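Side-chain contact in phosphoserine phosphatase (Homo sapiens, PDB 6HYY), which catalyses the hydrolysis of O-phosphoserine to serine and phosphate, as a magnesium-binding member of the haloacid dehalogenase-like hydrolases: residues E70-L75 and N129-Y134. Residues are numbered along the deposited sequence; the frame is centred on the assembly and turned at random.
Sequences EQVQRL and NRLKFY
Val72 meets Leu131 and Phe133 through one methyl group, joining helix 69-78 to strand 126-133 of the mixed sheet in this haloacid dehalogenase-like fold. The contact is wholly apolar. Val72 CG2 lies 4.0 Å from Leu131 CD1, a methyl-to-methyl touch. The same CG2 is 4.2 Å from Phe133 CZ, the far corner of the ring, which it approaches at a slant. Leu131 and Phe133 can both reach it because they are two apart on the strand and point to the same side, with Lys132 between them turned the other way. In Val72, CG1 sits anti to the backbone N (chi1 174°), and this puts CG2 beside that N, on the side of the strand. The backbones stay apart, with Val72 CA 9.7 Å from Leu131 CA, so side chains alone span the gap. Further out, Val72 also touches Ser110 of helix 109-116, and Leu131 packs on Leu62 and Phe108. Backbone hydrogen bonds between Lys132 and both Ala140 and Gly141 tie the strand to its antiparallel neighbour, 139-142. The Leu131 side chain is still about 12 Å from the bound serine. On the helix, Arg74 N donates to Glu70 O at 2.9 Å, within the turn that carries Val72.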
ATOM      1  N   GLU A  70      16.627 -15.162  -2.369  1.00 33.44           N
ATOM      2  CA  GLU A  70      17.097 -14.938  -3.734  1.00 35.21           C
ATOM      3  C   GLU A  70      15.946 -14.657  -4.694  1.00 32.90           C
ATOM      4  O   GLU A  70      16.093 -13.850  -5.613  1.00 34.73           O
ATOM      5  CB  GLU A  70      17.910 -16.147  -4.210  1.00 37.63           C
ATOM      6  CG  GLU A  70      18.263 -16.138  -5.689  1.00 51.42           C
ATOM      7  CD  GLU A  70      19.493 -16.976  -6.005  1.00 57.32           C
ATOM      8  OE1 GLU A  70      19.962 -17.720  -5.113  1.00 60.63           O
ATOM      9  OE2 GLU A  70      19.997 -16.884  -7.145  1.00 62.82           O
ATOM     10  N   GLN A  71      14.793 -15.293  -4.493  1.00 32.25           N
ATOM     11  CA  GLN A  71      13.656 -15.023  -5.368  1.00 31.99           C
ATOM     12  C   GLN A  71      13.090 -13.631  -5.116  1.00 32.72           C
ATOM     13  O   GLN A  71      12.665 -12.946  -6.053  1.00 29.46           O
ATOM     14  CB  GLN A  71      12.574 -16.081  -5.180  1.00 29.62           C
ATOM     15  CG  GLN A  71      12.927 -17.425  -5.815  1.00 32.48           C
ATOM     16  CD  GLN A  71      11.925 -18.518  -5.487  1.00 36.69           C
ATOM     17  OE1 GLN A  71      11.515 -18.688  -4.337  1.00 36.19           O
ATOM     18  NE2 GLN A  71      11.519 -19.269  -6.507  1.00 40.30           N
ATOM     19  N   VAL A  72      13.063 -13.198  -3.858  1.00 31.34           N
ATOM     20  CA  VAL A  72      12.627 -11.836  -3.585  1.00 28.46           C
ATOM     21  C   VAL A  72      13.605 -10.851  -4.202  1.00 31.29           C
ATOM     22  O   VAL A  72      13.201  -9.865  -4.832  1.00 30.46           O
ATOM     23  CB  VAL A  72      12.462 -11.612  -2.071  1.00 28.12           C
ATOM     24  CG1 VAL A  72      12.155 -10.149  -1.795  1.00 29.91           C
ATOM     25  CG2 VAL A  72      11.369 -12.513  -1.516  1.00 27.52           C
ATOM     26  N   GLN A  73      14.910 -11.126  -4.066  1.00 29.38           N
ATOM     27  CA  GLN A  73      15.924 -10.277  -4.681  1.00 32.63           C
ATOM     28  C   GLN A  73      15.749 -10.211  -6.192  1.00 31.95           C
ATOM     29  O   GLN A  73      15.926  -9.149  -6.797  1.00 33.25           O
ATOM     30  CB  GLN A  73      17.324 -10.793  -4.348  1.00 36.24           C
ATOM     31  CG  GLN A  73      17.737 -10.639  -2.903  1.00 41.51           C
ATOM     32  CD  GLN A  73      19.103 -11.242  -2.635  1.00 50.25           C
ATOM     33  OE1 GLN A  73      19.252 -12.466  -2.577  1.00 45.48           O
ATOM     34  NE2 GLN A  73      20.109 -10.385  -2.465  1.00 54.77           N
ATOM     35  N   ARG A  74      15.411 -11.338  -6.815  1.00 33.64           N
ATOM     36  CA  ARG A  74      15.300 -11.355  -8.270  1.00 36.29           C
ATOM     37  C   ARG A  74      14.058 -10.603  -8.728  1.00 36.59           C
ATOM     38  O   ARG A  74      14.084  -9.923  -9.757  1.00 32.76           O
ATOM     39  CB  ARG A  74      15.292 -12.791  -8.787  1.00 37.29           C
ATOM     40  CG  ARG A  74      15.072 -12.894 -10.298  1.00 45.62           C
ATOM     41  CD  ARG A  74      15.606 -14.206 -10.868  1.00 49.23           C
ATOM     42  NE  ARG A  74      14.955 -15.372 -10.285  1.00 53.33           N
ATOM     43  CZ  ARG A  74      15.483 -16.126  -9.324  1.00 53.15           C
ATOM     44  NH1 ARG A  74      16.683 -15.844  -8.829  1.00 52.36           N
ATOM     45  NH2 ARG A  74      14.808 -17.167  -8.857  1.00 52.23           N
ATOM     46  N   LEU A  75      12.967 -10.699  -7.964  1.00 33.35           N
ATOM     47  CA  LEU A  75      11.798  -9.877  -8.258  1.00 33.00           C
ATOM     48  C   LEU A  75      12.168  -8.403  -8.284  1.00 32.56           C
ATOM     49  O   LEU A  75      11.868  -7.694  -9.249  1.00 33.03           O
ATOM     50  CB  LEU A  75      10.695 -10.143  -7.229  1.00 33.48           C
ATOM     51  CG  LEU A  75       9.435  -9.285  -7.370  1.00 35.20           C
ATOM     52  CD1 LEU A  75       8.862  -9.400  -8.769  1.00 38.91           C
ATOM     53  CD2 LEU A  75       8.389  -9.701  -6.346  1.00 36.59           C
ATOM     54  N   ASN A 129       4.457  -5.888   5.838  1.00 24.46           N
ATOM     55  CA  ASN A 129       4.813  -7.151   6.462  1.00 24.17           C
ATOM     56  C   ASN A 129       6.280  -7.482   6.196  1.00 26.40           C
ATOM     57  O   ASN A 129       6.901  -6.967   5.268  1.00 25.93           O
ATOM     58  CB  ASN A 129       3.876  -8.245   5.973  1.00 24.54           C
ATOM     59  CG  ASN A 129       2.514  -8.091   6.577  1.00 26.31           C
ATOM     60  OD1 ASN A 129       2.405  -7.898   7.790  1.00 29.22           O
ATOM     61  ND2 ASN A 129       1.480  -8.096   5.755  1.00 27.00           N
ATOM     62  N   ARG A 130       6.856  -8.307   7.070  1.00 25.00           N
ATOM     63  CA  ARG A 130       8.285  -8.615   7.027  1.00 26.63           C
ATOM     64  C   ARG A 130       8.439 -10.114   6.833  1.00 27.39           C
ATOM     65  O   ARG A 130       8.057 -10.891   7.712  1.00 29.40           O
ATOM     66  CB  ARG A 130       8.994  -8.173   8.306  1.00 30.99           C
ATOM     67  CG  ARG A 130       8.957  -6.688   8.579  1.00 29.14           C
ATOM     68  CD  ARG A 130       9.874  -6.370   9.747  1.00 30.58           C
ATOM     69  NE  ARG A 130      11.263  -6.262   9.318  1.00 35.67           N
ATOM     70  CZ  ARG A 130      12.282  -6.012  10.134  1.00 38.04           C
ATOM     71  NH1 ARG A 130      12.065  -5.850  11.435  1.00 34.01           N
ATOM     72  NH2 ARG A 130      13.513  -5.913   9.644  1.00 36.61           N
ATOM     73  N   LEU A 131       8.978 -10.515   5.686  1.00 25.82           N
ATOM     74  CA  LEU A 131       9.275 -11.926   5.465  1.00 28.09           C
ATOM     75  C   LEU A 131      10.479 -12.360   6.300  1.00 24.54           C
ATOM     76  O   LEU A 131      11.391 -11.576   6.572  1.00 26.34           O
ATOM     77  CB  LEU A 131       9.553 -12.188   3.986  1.00 28.41           C
ATOM     78  CG  LEU A 131       8.391 -12.033   3.011  1.00 27.53           C
ATOM     79  CD1 LEU A 131       8.926 -12.069   1.583  1.00 27.61           C
ATOM     80  CD2 LEU A 131       7.351 -13.101   3.228  1.00 31.10           C
ATOM     81  N   LYS A 132      10.476 -13.634   6.694  1.00 27.87           N
ATOM     82  CA  LYS A 132      11.581 -14.255   7.410  1.00 26.21           C
ATOM     83  C   LYS A 132      12.221 -15.328   6.533  1.00 26.01           C
ATOM     84  O   LYS A 132      11.540 -16.001   5.756  1.00 30.42           O
ATOM     85  CB  LYS A 132      11.115 -14.878   8.736  1.00 26.45           C
ATOM     86  CG  LYS A 132      10.542 -13.879   9.750  1.00 26.98           C
ATOM     87  CD  LYS A 132      10.155 -14.556  11.064  1.00 28.66           C
ATOM     88  CE  LYS A 132       9.549 -13.564  12.053  1.00 31.29           C
ATOM     89  NZ  LYS A 132       9.256 -14.179  13.380  1.00 34.54           N
ATOM     90  N   PHE A 133      13.537 -15.469   6.673  1.00 26.34           N
ATOM     91  CA  PHE A 133      14.320 -16.420   5.902  1.00 27.79           C
ATOM     92  C   PHE A 133      15.294 -17.149   6.819  1.00 26.54           C
ATOM     93  O   PHE A 133      15.810 -16.584   7.784  1.00 29.51           O
ATOM     94  CB  PHE A 133      15.094 -15.722   4.785  1.00 31.25           C
ATOM     95  CG  PHE A 133      14.246 -14.821   3.940  1.00 31.60           C
ATOM     96  CD1 PHE A 133      13.506 -15.334   2.885  1.00 31.01           C
ATOM     97  CD2 PHE A 133      14.174 -13.462   4.213  1.00 32.80           C
ATOM     98  CE1 PHE A 133      12.719 -14.511   2.101  1.00 33.09           C
ATOM     99  CE2 PHE A 133      13.387 -12.628   3.435  1.00 31.77           C
ATOM    100  CZ  PHE A 133      12.660 -13.149   2.384  1.00 29.13           C
ATOM    101  N   TYR A 134      15.549 -18.412   6.499  1.00 29.78           N
ATOM    102  CA  TYR A 134      16.597 -19.125   7.206  1.00 29.37           C
ATOM    103  C   TYR A 134      17.966 -18.694   6.685  1.00 30.95           C
ATOM    104  O   TYR A 134      18.089 -17.922   5.731  1.00 29.12           O
ATOM    105  CB  TYR A 134      16.377 -20.632   7.084  1.00 29.35           C
ATOM    106  CG  TYR A 134      15.139 -21.094   7.815  1.00 30.14           C
ATOM    107  CD1 TYR A 134      15.027 -20.926   9.190  1.00 31.01           C
ATOM    108  CD2 TYR A 134      14.081 -21.688   7.137  1.00 27.71           C
ATOM    109  CE1 TYR A 134      13.910 -21.340   9.875  1.00 30.96           C
ATOM    110  CE2 TYR A 134      12.948 -22.114   7.818  1.00 28.58           C
ATOM    111  CZ  TYR A 134      12.870 -21.932   9.192  1.00 32.67           C
ATOM    112  OH  TYR A 134      11.763 -22.336   9.901  1.00 34.72           O
TER